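Long-range contacts in phosphate ABC transporter, phosphate-binding protein (Clostridium perfringens, PDB 4Q8R), which probably captures phosphate outside the membrane and delivers it to an ABC-type importer for uptake into the cell: residues A[80-85]-A[171-176]; A[72-77]-A[227-232]; A[120-125]-A[148-153]. One frame throughout, in Å; residues are numbered along the deposited sequence. Where two conformers were deposited one is given.

Contact 1: A[80-85]-A[171-176]; sequences GIALIT and GYISFS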
ATOM      1  N   GLY A  80       0.621   7.327  -0.365  1.00 26.87           N
ATOM      2  CA  GLY A  80       1.548   7.435   0.715  1.00 25.37           C
ATOM      3  C   GLY A  80       1.526   6.200   1.580  1.00 23.87           C
ATOM      4  O   GLY A  80       0.509   5.497   1.692  1.00 26.25           O
ATOM      5  N   ILE A  81       2.676   5.916   2.174  1.00 24.41           N
ATOM      6  CA  ILE A  81       2.759   4.836   3.158  1.00 24.90           C
ATOM      7  C   ILE A  81       2.995   5.550   4.526  1.00 21.15           C
ATOM      8  O   ILE A  81       3.998   6.269   4.722  1.00 24.67           O
ATOM      9  CB  ILE A  81       3.900   3.885   2.899  1.00 22.18           C
ATOM     10  CG1 ILE A  81       3.715   3.184   1.513  1.00 22.54           C
ATOM     11  CG2 ILE A  81       4.021   2.858   4.040  1.00 23.53           C
ATOM     12  CD1 ILE A  81       4.879   2.368   1.095  1.00 22.85           C
ATOM     13  N   ALA A  82       2.077   5.307   5.429  1.00 24.83           N
ATOM     14  CA  ALA A  82       2.154   5.794   6.798  1.00 23.72           C
ATOM     15  C   ALA A  82       2.866   4.765   7.675  1.00 23.69           C
ATOM     16  O   ALA A  82       2.754   3.589   7.480  1.00 24.21           O
ATOM     17  CB  ALA A  82       0.777   6.014   7.354  1.00 26.59           C
ATOM     18  N   LEU A  83       3.596   5.300   8.644  1.00 22.68           N
ATOM     19  CA  LEU A  83       4.168   4.520   9.750  0.51 22.97           C
ATOM     20  C   LEU A  83       3.195   4.730  10.866  1.00 23.65           C
ATOM     21  O   LEU A  83       3.089   5.900  11.389  1.00 27.34           O
ATOM     22  CB  LEU A  83       5.492   5.075  10.234  0.51 26.70           C
ATOM     23  CG  LEU A  83       6.765   4.626   9.588  0.51 26.31           C
ATOM     24  CD1 LEU A  83       6.922   3.165   9.830  0.51 23.03           C
ATOM     25  CD2 LEU A  83       6.767   4.978   8.128  0.51 26.10           C
ATOM     26  N   ILE A  84       2.473   3.692  11.219  1.00 21.62           N
ATOM     27  CA  ILE A  84       1.428   3.813  12.230  1.00 21.74           C
ATOM     28  C   ILE A  84       1.858   3.265  13.568  1.00 23.97           C
ATOM     29  O   ILE A  84       2.533   2.209  13.644  1.00 23.38           O
ATOM     30  CB  ILE A  84       0.118   3.184  11.765  1.00 22.90           C
ATOM     31  CG1 ILE A  84       0.279   1.734  11.284  1.00 23.29           C
ATOM     32  CG2 ILE A  84      -0.468   4.041  10.646  1.00 25.52           C
ATOM     33  CD1 ILE A  84      -1.027   1.008  11.260  1.00 25.88           C
ATOM     34  N   THR A  85       1.424   3.955  14.623  1.00 26.25           N
ATOM     35  CA  THR A  85       1.603   3.518  15.971  1.00 24.75           C
ATOM     36  C   THR A  85       0.229   3.366  16.590  1.00 26.97           C
ATOM     37  O   THR A  85      -0.808   3.793  16.047  1.00 27.35           O
ATOM     38  CB  THR A  85       2.458   4.491  16.793  1.00 25.24           C
ATOM     39  OG1 THR A  85       1.692   5.698  16.971  1.00 28.92           O
ATOM     40  CG2 THR A  85       3.779   4.833  16.167  1.00 30.15           C
ATOM     41  N   GLY A 171       3.809  -0.251  12.626  1.00 20.90           N
ATOM     42  CA  GLY A 171       3.665  -0.921  11.323  1.00 22.14           C
ATOM     43  C   GLY A 171       3.610   0.104  10.229  1.00 22.91           C
ATOM     44  O   GLY A 171       3.692   1.283  10.482  1.00 24.49           O
ATOM     45  N   TYR A 172       3.467  -0.363   8.981  1.00 21.31           N
ATOM     46  CA  TYR A 172       3.346   0.532   7.837  1.00 20.57           C
ATOM     47  C   TYR A 172       2.173   0.099   6.993  1.00 20.63           C
ATOM     48  O   TYR A 172       1.864  -1.058   6.847  1.00 21.09           O
ATOM     49  CB  TYR A 172       4.642   0.589   7.055  1.00 21.97           C
ATOM     50  CG  TYR A 172       5.213  -0.787   6.679  1.00 19.13           C
ATOM     51  CD1 TYR A 172       4.675  -1.542   5.620  1.00 20.46           C
ATOM     52  CD2 TYR A 172       6.321  -1.310   7.362  1.00 19.88           C
ATOM     53  CE1 TYR A 172       5.250  -2.765   5.261  1.00 20.88           C
ATOM     54  CE2 TYR A 172       6.837  -2.541   7.028  1.00 20.47           C
ATOM     55  CZ  TYR A 172       6.300  -3.245   6.008  1.00 19.71           C
ATOM     56  OH  TYR A 172       6.833  -4.464   5.640  1.00 19.53           O
ATOM     57  N   ILE A 173       1.508   1.088   6.423  1.00 19.91           N
ATOM     58  CA  ILE A 173       0.266   0.845   5.732  1.00 21.23           C
ATOM     59  C   ILE A 173      -0.083   1.992   4.820  1.00 20.92           C
ATOM     60  O   ILE A 173       0.287   3.130   5.072  1.00 23.04           O
ATOM     61  CB  ILE A 173      -0.831   0.665   6.773  1.00 23.98           C
ATOM     62  CG1 ILE A 173      -2.035  -0.048   6.223  1.00 22.99           C
ATOM     63  CG2 ILE A 173      -1.258   2.019   7.420  1.00 24.46           C
ATOM     64  CD1 ILE A 173      -2.997  -0.499   7.269  1.00 24.94           C
ATOM     65  N   SER A 174      -0.789   1.706   3.733  1.00 21.81           N
ATOM     66  CA  SER A 174      -1.316   2.750   2.841  1.00 20.35           C
ATOM     67  C   SER A 174      -2.161   3.786   3.632  1.00 22.60           C
ATOM     68  O   SER A 174      -2.926   3.418   4.525  1.00 22.31           O
ATOM     69  CB  SER A 174      -2.230   2.089   1.817  1.00 23.18           C
ATOM     70  OG  SER A 174      -3.071   3.024   1.158  1.00 24.55           O
ATOM     71  N   PHE A 175      -2.055   5.041   3.229  1.00 22.67           N
ATOM     72  CA  PHE A 175      -2.855   6.109   3.800  1.00 25.67           C
ATOM     73  C   PHE A 175      -4.355   5.762   3.708  1.00 29.26           C
ATOM     74  O   PHE A 175      -5.177   6.274   4.523  1.00 28.97           O
ATOM     75  CB  PHE A 175      -2.669   7.376   2.992  1.00 25.89           C
ATOM     76  CG  PHE A 175      -1.397   8.142   3.225  1.00 29.41           C
ATOM     77  CD1 PHE A 175      -0.314   7.670   3.995  1.00 29.39           C
ATOM     78  CD2 PHE A 175      -1.267   9.443   2.617  1.00 30.37           C
ATOM     79  CE1 PHE A 175       0.802   8.436   4.145  1.00 29.09           C
ATOM     80  CE2 PHE A 175      -0.165  10.218   2.822  1.00 30.83           C
ATOM     81  CZ  PHE A 175       0.916   9.696   3.572  1.00 29.57           C
ATOM     82  N   SER A 176      -4.736   4.955   2.690  1.00 26.00           N
ATOM     83  CA  SER A 176      -6.105   4.534   2.472  1.00 28.58           C
ATOM     84  C   SER A 176      -6.736   3.834   3.686  1.00 26.45           C
ATOM     85  O   SER A 176      -7.941   3.781   3.860  1.00 31.10           O
ATOM     86  CB  SER A 176      -6.226   3.635   1.212  1.00 28.15           C
ATOM     87  OG  SER A 176      -7.497   3.692   0.732  1.00 38.12           O
TER
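The strand 80-85 runs antiparallel to the strand 171-174, their axes 149° apart in direction and 4.5 Å at closest approach. I81-S174 and L83-Y172 are non-hydrogen-bonded pairs; A82-I173 and I84-G171 are hydrogen-bonded, each closed by two N-H to O bonds. A fifth bond, from F175 N to G80 O (3.0 Å), carries the ladder into the 3-10 segment that follows.

There the F175 ring lies flat under G80, whose CA sits 3.5 Å from the ring centroid and 7° off its normal, a CH-pi contact. F175 CD1 also reaches A82 CB (3.9 Å). With A82 on the same side of the sheet, I84 crosses I173 at an angle, their CG2 methyls 3.9 Å apart. On the other side I81 CG2 lies 3.8 Å from Y172 CB. Y172 CG, between its backbone N and carbonyl carbon (chi1 51°), takes the ring toward helix 130-139, where it stacks on F135; its OH bonds R125 N. S174 OG, which binds D79, accepts from S176 N in an ST turn.

In this mixed sheet of the periplasmic-binding-protein fold, strand 169-174 also pairs in parallel with 121-125. Helix 130-139 and strand 205-213 pack on the I81/Y172 face, and the buried amides satisfy one another.

Contact 2: A[72-77]-A[227-232]; sequences KEVEIA and FILSEE. With ZN (zinc ion), chain F; ZN (zinc ion), chain D.
The strand 72-77 passes the C-terminal end of the helix 219-229 and the turn beyond it, coming nearest where the CA atoms of I76 and L229 are 6.3 Å apart. The contact across is apolar. I228 CG2 is set against the branch point of I76, 3.7 Å from its CB, the two side chains meeting at a slant. L229 reaches across with both methyls: CD1 meets V74 CG1 at 3.8 Å, and CD2 lies 3.5 Å from the carbonyl O of E75. With CG anti to its own carbonyl carbon (chi1 -63°) and CD1 carrying the chain on extended, L229 sends these methyls toward the strand even though its CB does not point there.

This is the outer side of one lobe of the periplasmic-binding-protein fold, where a C-terminal helix pair packs on a strand also bonded to the strand 205-213. Q234, on the second helix, donates from NE2 to the carbonyls of both I76 and I228, a polar bridge beside the methyl contacts. The kink between the helices is held by S230, the N-cap of helix 231-239: its OG donates to F227 O (2.6 Å) and accepts from G233 N, while S230 N also binds F227 O (3.1 Å).

Two zinc ions are bound by glutamates of the two segments that do not touch across the contact, each in one of its two deposited conformers. E73 OE2 binds one at 2.2 Å alongside D61 and a water, with K67 paired to its other oxygen, which would offset the carboxylate charge. E231 OE2 binds the second at 2.0 Å together with D235.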
ATOM      1  N   LYS A  72       1.555  -4.560 -19.620  1.00 36.31           N
ATOM      2  CA  LYS A  72       1.383  -3.122 -19.715  1.00 38.17           C
ATOM      3  C   LYS A  72       1.047  -2.613 -18.318  1.00 31.67           C
ATOM      4  O   LYS A  72       0.449  -3.321 -17.523  1.00 33.44           O
ATOM      5  CB  LYS A  72       0.235  -2.829 -20.671  1.00 39.65           C
ATOM      6  CG  LYS A  72       0.484  -3.308 -22.117  1.00 56.07           C
ATOM      7  CD  LYS A  72       1.819  -2.803 -22.687  1.00 62.71           C
ATOM      8  CE  LYS A  72       1.990  -3.065 -24.198  1.00 77.18           C
ATOM      9  NZ  LYS A  72       1.087  -2.231 -25.061  1.00 81.45           N
ATOM     10  N   GLU A  73       1.435  -1.376 -18.040  1.00 37.81           N
ATOM     11  CA  GLU A  73       1.081  -0.764 -16.782  0.59 35.38           C
ATOM     12  C   GLU A  73       0.315   0.499 -16.941  1.00 35.65           C
ATOM     13  O   GLU A  73       0.557   1.318 -17.856  1.00 40.51           O
ATOM     14  CB  GLU A  73       2.328  -0.462 -15.988  0.59 40.25           C
ATOM     15  CG  GLU A  73       3.338  -1.552 -16.117  0.59 40.81           C
ATOM     16  CD  GLU A  73       4.651  -1.067 -15.615  0.59 41.20           C
ATOM     17  OE1 GLU A  73       5.638  -1.164 -16.359  0.59 55.05           O
ATOM     18  OE2 GLU A  73       4.672  -0.501 -14.505  0.59 42.48           O
ATOM     19  N   VAL A  74      -0.642   0.675 -16.057  1.00 33.14           N
ATOM     20  CA  VAL A  74      -1.421   1.930 -16.024  1.00 32.97           C
ATOM     21  C   VAL A  74      -1.383   2.426 -14.567  1.00 33.86           C
ATOM     22  O   VAL A  74      -1.922   1.764 -13.666  1.00 32.98           O
ATOM     23  CB  VAL A  74      -2.892   1.716 -16.462  1.00 35.01           C
ATOM     24  CG1 VAL A  74      -3.704   2.953 -16.263  1.00 43.53           C
ATOM     25  CG2 VAL A  74      -2.941   1.286 -17.895  1.00 46.61           C
ATOM     26  N   GLU A  75      -0.802   3.601 -14.366  1.00 33.83           N
ATOM     27  CA  GLU A  75      -0.828   4.216 -13.080  1.00 33.60           C
ATOM     28  C   GLU A  75      -2.264   4.750 -12.838  1.00 36.32           C
ATOM     29  O   GLU A  75      -2.769   5.593 -13.619  1.00 35.56           O
ATOM     30  CB  GLU A  75       0.248   5.296 -13.023  1.00 38.05           C
ATOM     31  CG  GLU A  75       0.479   5.922 -11.692  1.00 48.82           C
ATOM     32  CD  GLU A  75       1.647   6.952 -11.687  1.00 56.50           C
ATOM     33  OE1 GLU A  75       2.675   6.747 -12.391  1.00 71.35           O
ATOM     34  OE2 GLU A  75       1.559   7.976 -10.959  1.00 78.98           O
ATOM     35  N   ILE A  76      -2.911   4.312 -11.758  1.00 30.62           N
ATOM     36  CA  ILE A  76      -4.266   4.790 -11.400  1.00 31.18           C
ATOM     37  C   ILE A  76      -4.383   5.764 -10.214  1.00 31.01           C
ATOM     38  O   ILE A  76      -5.397   6.451 -10.067  1.00 32.11           O
ATOM     39  CB  ILE A  76      -5.263   3.652 -11.157  1.00 28.52           C
ATOM     40  CG1 ILE A  76      -4.801   2.743 -10.014  1.00 27.46           C
ATOM     41  CG2 ILE A  76      -5.456   2.810 -12.400  1.00 30.70           C
ATOM     42  CD1 ILE A  76      -5.834   1.669  -9.624  1.00 33.28           C
ATOM     43  N   ALA A  77      -3.320   5.839  -9.428  1.00 29.26           N
ATOM     44  CA  ALA A  77      -3.210   6.688  -8.220  1.00 30.79           C
ATOM     45  C   ALA A  77      -1.760   6.680  -7.756  1.00 29.00           C
ATOM     46  O   ALA A  77      -0.966   5.813  -8.176  1.00 30.96           O
ATOM     47  CB  ALA A  77      -4.121   6.226  -7.103  1.00 31.81           C
ATOM     48  N   PHE A 227     -12.604   4.203 -16.842  1.00 37.87           N
ATOM     49  CA  PHE A 227     -13.448   4.838 -15.838  1.00 38.39           C
ATOM     50  C   PHE A 227     -12.633   5.290 -14.630  1.00 33.13           C
ATOM     51  O   PHE A 227     -12.837   6.341 -14.085  1.00 35.52           O
ATOM     52  CB  PHE A 227     -14.517   3.909 -15.368  1.00 36.49           C
ATOM     53  CG  PHE A 227     -15.286   4.449 -14.227  1.00 34.56           C
ATOM     54  CD1 PHE A 227     -16.261   5.411 -14.446  1.00 39.59           C
ATOM     55  CD2 PHE A 227     -15.029   4.034 -12.912  1.00 38.30           C
ATOM     56  CE1 PHE A 227     -16.992   5.908 -13.380  1.00 39.07           C
ATOM     57  CE2 PHE A 227     -15.743   4.548 -11.846  1.00 34.79           C
ATOM     58  CZ  PHE A 227     -16.727   5.484 -12.070  1.00 35.72           C
ATOM     59  N   ILE A 228     -11.710   4.446 -14.185  1.00 33.44           N
ATOM     60  CA  ILE A 228     -10.862   4.797 -13.032  1.00 31.16           C
ATOM     61  C   ILE A 228     -10.031   6.049 -13.317  1.00 32.26           C
ATOM     62  O   ILE A 228      -9.793   6.890 -12.438  1.00 35.72           O
ATOM     63  CB  ILE A 228      -9.941   3.629 -12.640  1.00 27.31           C
ATOM     64  CG1 ILE A 228     -10.747   2.449 -12.151  1.00 28.77           C
ATOM     65  CG2 ILE A 228      -8.913   4.084 -11.572  1.00 31.29           C
ATOM     66  CD1 ILE A 228      -9.844   1.196 -11.979  1.00 28.82           C
ATOM     67  N   LEU A 229      -9.637   6.214 -14.582  1.00 34.78           N
ATOM     68  CA  LEU A 229      -8.821   7.348 -14.988  1.00 33.33           C
ATOM     69  C   LEU A 229      -9.621   8.609 -15.289  1.00 37.67           C
ATOM     70  O   LEU A 229      -9.037   9.701 -15.469  1.00 41.31           O
ATOM     71  CB  LEU A 229      -7.969   7.047 -16.193  1.00 40.26           C
ATOM     72  CG  LEU A 229      -6.930   5.946 -16.003  1.00 38.44           C
ATOM     73  CD1 LEU A 229      -6.285   5.606 -17.322  1.00 46.09           C
ATOM     74  CD2 LEU A 229      -5.909   6.369 -14.946  1.00 39.62           C
ATOM     75  N   SER A 230     -10.940   8.440 -15.359  1.00 41.00           N
ATOM     76  CA  SER A 230     -11.859   9.532 -15.626  1.00 41.80           C
ATOM     77  C   SER A 230     -11.933  10.477 -14.460  1.00 39.45           C
ATOM     78  O   SER A 230     -11.377  10.205 -13.328  1.00 45.99           O
ATOM     79  CB  SER A 230     -13.251   9.000 -15.980  1.00 44.84           C
ATOM     80  OG  SER A 230     -13.986   8.536 -14.857  1.00 43.75           O
ATOM     81  N   GLU A 231     -12.618  11.602 -14.703  1.00 49.70           N
ATOM     82  CA  GLU A 231     -12.711  12.613 -13.689  0.72 46.41           C
ATOM     83  C   GLU A 231     -13.418  11.988 -12.436  1.00 44.23           C
ATOM     84  O   GLU A 231     -12.957  12.172 -11.279  1.00 45.69           O
ATOM     85  CB  GLU A 231     -13.354  13.904 -14.293  0.72 41.61           C
ATOM     86  CG  GLU A 231     -13.060  15.170 -13.510  0.72 40.46           C
ATOM     87  CD  GLU A 231     -13.827  15.202 -12.221  0.72 41.76           C
ATOM     88  OE1 GLU A 231     -14.921  14.562 -12.252  0.72 37.40           O
ATOM     89  OE2 GLU A 231     -13.321  15.834 -11.219  0.72 42.59           O
ATOM     90  N   GLU A 232     -14.506  11.275 -12.678  1.00 47.72           N
ATOM     91  CA  GLU A 232     -15.220  10.652 -11.600  1.00 41.02           C
ATOM     92  C   GLU A 232     -14.353   9.564 -10.917  1.00 37.60           C
ATOM     93  O   GLU A 232     -14.320   9.426  -9.652  1.00 38.33           O
ATOM     94  CB  GLU A 232     -16.506  10.017 -12.107  1.00 44.78           C
ATOM     95  CG  GLU A 232     -17.294   9.405 -10.952  1.00 48.72           C
ATOM     96  CD  GLU A 232     -18.620   8.730 -11.310  1.00 50.06           C
ATOM     97  OE1 GLU A 232     -19.211   9.027 -12.377  1.00 56.43           O
ATOM     98  OE2 GLU A 232     -19.091   7.900 -10.475  1.00 55.42           O
TER
HETATM   99 ZN    ZN F 305       6.696   0.288 -14.271  0.80 35.63          ZN
HETATM  100 ZN    ZN D 303     -14.530  15.929  -9.613  0.50 46.33          ZN
HETATM  101  O   HOH W   1       6.210   1.872 -13.692  1.00 57.84           O

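Contact 3: A[120-125]-A[148-153]; sequences IVVVSR and VNSQIS. With PO4 (phosphate ion), chain B.
S124 meets both Q151 and S153 through its backbone: its N donates to Q151 O (2.9 Å, 168°) and its O accepts from S153 N (2.8 Å). Q151 N in turn bonds V122 O, giving the alternating pattern of a parallel pair. Q151 O has a second donor, S150 OG, which comes from the opposite face of its carbonyl plane to S124 N and lies above that plane rather than on a lone pair. S150 OG also lies 3.0 Å from S124 OG.

The V123 CG1 methyl, carried anti to the backbone N (chi1 -167°), lies against the S153 hydroxyl, 3.3 Å from OG; I152 CD1 lies against S124 CB, on the opposite side of the sheet; and V121 CG1 meets the aliphatic stem of Q151 at CG.

The strands 121-125 and 151-153 are joined by the helix 130-139 in a beta-alpha-beta unit, and the first of them also pairs with the strand 169-174. A water bridges the two segments ahead of the paired strands, accepting from V122 N and donating to I120 O and N149 O.

At the other end R125 extends its side chain, bent at chi2 and chi3, toward a phosphate, so that the guanidinium presents its edge to the ion: NH2 donates to O2 (2.8 Å, 163°), and NH1 makes a weak bond to O3. Hydroxyls of S11, T12, S13, S41, S129 and T131 are also hydrogen-bonded to the ion, consistent with a binding site for phosphate. R125 O is bound by R132 NH1.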
ATOM      1  N   ILE A 120       9.776  -2.163  21.558  1.00 22.64           N
ATOM      2  CA  ILE A 120       9.080  -1.897  20.335  1.00 22.51           C
ATOM      3  C   ILE A 120       8.634  -3.219  19.727  1.00 22.01           C
ATOM      4  O   ILE A 120       9.447  -4.158  19.643  1.00 24.40           O
ATOM      5  CB  ILE A 120       9.966  -1.130  19.321  1.00 22.49           C
ATOM      6  CG1 ILE A 120      10.497   0.178  19.891  1.00 20.75           C
ATOM      7  CG2 ILE A 120       9.236  -0.920  17.971  1.00 23.37           C
ATOM      8  CD1 ILE A 120      11.507   0.878  19.063  1.00 25.04           C
ATOM      9  N   VAL A 121       7.362  -3.325  19.347  1.00 20.97           N
ATOM     10  CA  VAL A 121       6.854  -4.497  18.671  1.00 22.63           C
ATOM     11  C   VAL A 121       6.857  -4.085  17.198  1.00 23.82           C
ATOM     12  O   VAL A 121       5.960  -3.351  16.719  1.00 23.15           O
ATOM     13  CB  VAL A 121       5.477  -4.936  19.198  1.00 25.29           C
ATOM     14  CG1 VAL A 121       4.870  -6.081  18.359  1.00 26.29           C
ATOM     15  CG2 VAL A 121       5.574  -5.319  20.687  1.00 26.74           C
ATOM     16  N   VAL A 122       7.835  -4.558  16.476  1.00 20.54           N
ATOM     17  CA  VAL A 122       8.021  -4.238  15.049  1.00 20.66           C
ATOM     18  C   VAL A 122       7.116  -5.129  14.221  1.00 20.90           C
ATOM     19  O   VAL A 122       7.153  -6.363  14.345  1.00 23.63           O
ATOM     20  CB  VAL A 122       9.510  -4.402  14.606  1.00 18.64           C
ATOM     21  CG1 VAL A 122       9.669  -4.111  13.151  1.00 21.32           C
ATOM     22  CG2 VAL A 122      10.429  -3.538  15.407  1.00 21.00           C
ATOM     23  N   VAL A 123       6.309  -4.519  13.352  1.00 19.80           N
ATOM     24  CA  VAL A 123       5.413  -5.243  12.492  1.00 18.54           C
ATOM     25  C   VAL A 123       5.743  -4.970  11.033  1.00 19.15           C
ATOM     26  O   VAL A 123       5.815  -3.824  10.599  1.00 21.50           O
ATOM     27  CB  VAL A 123       3.887  -4.989  12.782  1.00 21.04           C
ATOM     28  CG1 VAL A 123       3.019  -5.997  12.077  1.00 22.15           C
ATOM     29  CG2 VAL A 123       3.606  -4.989  14.277  1.00 24.06           C
ATOM     30  N   SER A 124       5.896  -6.070  10.283  1.00 19.18           N
ATOM     31  CA  SER A 124       6.180  -6.052   8.859  0.65 18.77           C
ATOM     32  C   SER A 124       5.076  -6.791   8.148  1.00 18.09           C
ATOM     33  O   SER A 124       4.312  -7.580   8.754  1.00 19.45           O
ATOM     34  CB  SER A 124       7.509  -6.745   8.490  0.65 17.94           C
ATOM     35  OG  SER A 124       8.593  -5.999   8.974  0.65 21.97           O
ATOM     36  N   ARG A 125       4.915  -6.466   6.847  1.00 17.88           N
ATOM     37  CA  ARG A 125       4.029  -7.195   5.994  1.00 17.17           C
ATOM     38  C   ARG A 125       4.736  -8.516   5.547  1.00 17.92           C
ATOM     39  O   ARG A 125       5.953  -8.668   5.734  1.00 21.13           O
ATOM     40  CB  ARG A 125       3.663  -6.363   4.799  1.00 17.25           C
ATOM     41  CG  ARG A 125       2.612  -5.264   5.110  1.00 18.47           C
ATOM     42  CD  ARG A 125       1.220  -5.826   5.356  1.00 17.91           C
ATOM     43  NE  ARG A 125       0.761  -6.629   4.213  1.00 18.80           N
ATOM     44  CZ  ARG A 125       0.416  -6.135   3.008  1.00 20.88           C
ATOM     45  NH1 ARG A 125       0.246  -4.822   2.854  1.00 18.95           N
ATOM     46  NH2 ARG A 125       0.164  -6.973   2.008  1.00 21.59           N
ATOM     47  N   VAL A 148      14.862 -10.033  13.132  1.00 27.72           N
ATOM     48  CA  VAL A 148      14.306 -11.347  13.310  1.00 33.23           C
ATOM     49  C   VAL A 148      13.157 -11.313  14.291  1.00 27.41           C
ATOM     50  O   VAL A 148      12.324 -12.247  14.360  1.00 31.80           O
ATOM     51  CB  VAL A 148      15.419 -12.439  13.767  1.00 37.65           C
ATOM     52  CG1 VAL A 148      16.656 -12.374  12.864  1.00 36.69           C
ATOM     53  CG2 VAL A 148      15.836 -12.189  15.179  1.00 45.56           C
ATOM     54  N   ASN A 149      13.097 -10.261  15.089  1.00 24.29           N
ATOM     55  CA  ASN A 149      12.009 -10.135  16.057  1.00 25.51           C
ATOM     56  C   ASN A 149      10.776  -9.431  15.490  1.00 23.41           C
ATOM     57  O   ASN A 149       9.860  -9.195  16.206  1.00 27.52           O
ATOM     58  CB  ASN A 149      12.543  -9.402  17.266  1.00 24.39           C
ATOM     59  CG  ASN A 149      13.586 -10.265  17.968  1.00 25.40           C
ATOM     60  OD1 ASN A 149      13.384 -11.467  18.103  1.00 31.52           O
ATOM     61  ND2 ASN A 149      14.652  -9.669  18.463  1.00 29.64           N
ATOM     62  N   SER A 150      10.740  -9.164  14.200  1.00 24.55           N
ATOM     63  CA  SER A 150       9.565  -8.531  13.543  1.00 24.40           C
ATOM     64  C   SER A 150       8.398  -9.525  13.570  1.00 24.66           C
ATOM     65  O   SER A 150       8.571 -10.710  13.294  1.00 28.14           O
ATOM     66  CB  SER A 150       9.906  -8.196  12.114  1.00 25.48           C
ATOM     67  OG  SER A 150       8.800  -7.452  11.541  1.00 27.07           O
ATOM     68  N   GLN A 151       7.196  -9.080  13.920  1.00 23.05           N
ATOM     69  CA  GLN A 151       5.973  -9.793  13.667  1.00 22.80           C
ATOM     70  C   GLN A 151       5.662  -9.641  12.156  1.00 23.87           C
ATOM     71  O   GLN A 151       6.051  -8.635  11.582  1.00 27.17           O
ATOM     72  CB  GLN A 151       4.802  -9.162  14.433  1.00 28.14           C
ATOM     73  CG  GLN A 151       5.041  -9.166  15.913  1.00 34.05           C
ATOM     74  CD  GLN A 151       5.131 -10.561  16.420  1.00 46.08           C
ATOM     75  OE1 GLN A 151       4.192 -11.355  16.216  1.00 52.24           O
ATOM     76  NE2 GLN A 151       6.237 -10.893  17.057  1.00 63.57           N
ATOM     77  N   ILE A 152       5.063 -10.649  11.559  1.00 21.52           N
ATOM     78  CA  ILE A 152       4.647 -10.612  10.222  1.00 21.84           C
ATOM     79  C   ILE A 152       3.146 -10.631  10.209  1.00 22.61           C
ATOM     80  O   ILE A 152       2.503 -11.590  10.716  1.00 26.13           O
ATOM     81  CB  ILE A 152       5.243 -11.780   9.398  1.00 22.44           C
ATOM     82  CG1 ILE A 152       6.738 -11.763   9.543  1.00 27.80           C
ATOM     83  CG2 ILE A 152       4.716 -11.706   7.921  1.00 25.94           C
ATOM     84  CD1 ILE A 152       7.415 -10.628   8.893  1.00 32.41           C
ATOM     85  N   SER A 153       2.570  -9.630   9.535  1.00 22.55           N
ATOM     86  CA  SER A 153       1.105  -9.573   9.379  1.00 24.40           C
ATOM     87  C   SER A 153       0.761  -9.710   7.902  1.00 25.61           C
ATOM     88  O   SER A 153       1.350  -8.984   7.034  1.00 26.34           O
ATOM     89  CB  SER A 153       0.561  -8.196   9.827  1.00 30.93           C
ATOM     90  OG  SER A 153       0.582  -8.064  11.226  1.00 35.87           O
TER
HETATM   91  P   PO4 B 301       0.131  -4.773  -0.839  1.00 18.74           P
HETATM   92  O1  PO4 B 301       0.826  -5.431  -2.041  1.00 19.76           O
HETATM   93  O2  PO4 B 301      -0.937  -5.675  -0.259  1.00 18.95           O
HETATM   94  O3  PO4 B 301       1.167  -4.299   0.171  1.00 17.99           O
HETATM   95  O4  PO4 B 301      -0.540  -3.461  -1.365  1.00 19.61           O
HETATM   96  O   HOH W   2       9.888  -6.420  17.476  1.00 30.18           O

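After three shorter strands and their helices the chain reaches strand 71-86, which supplies residues 72-77 to contact 2 and 80-85 to contact 1. Contact 3 then closes the smallest loop, bringing 148-153 beside 120-125 across one helix. Residues 171-176 return to strand 71-86 and close contact 1 around contact 3; 227-232 come back last, so contact 2 encloses both. All three are nested and none cross. The hydroxyl of Y172 in contact 1 reaches the backbone N of R125 in contact 3, whereas contact 2 lies about 15 Å from contact 3 at the nearest atoms, on the opposite side of the chain's centre. Strand 71-86 pairs with strand 169-174 in contact 1 and meets the end of helix 219-229 in contact 2.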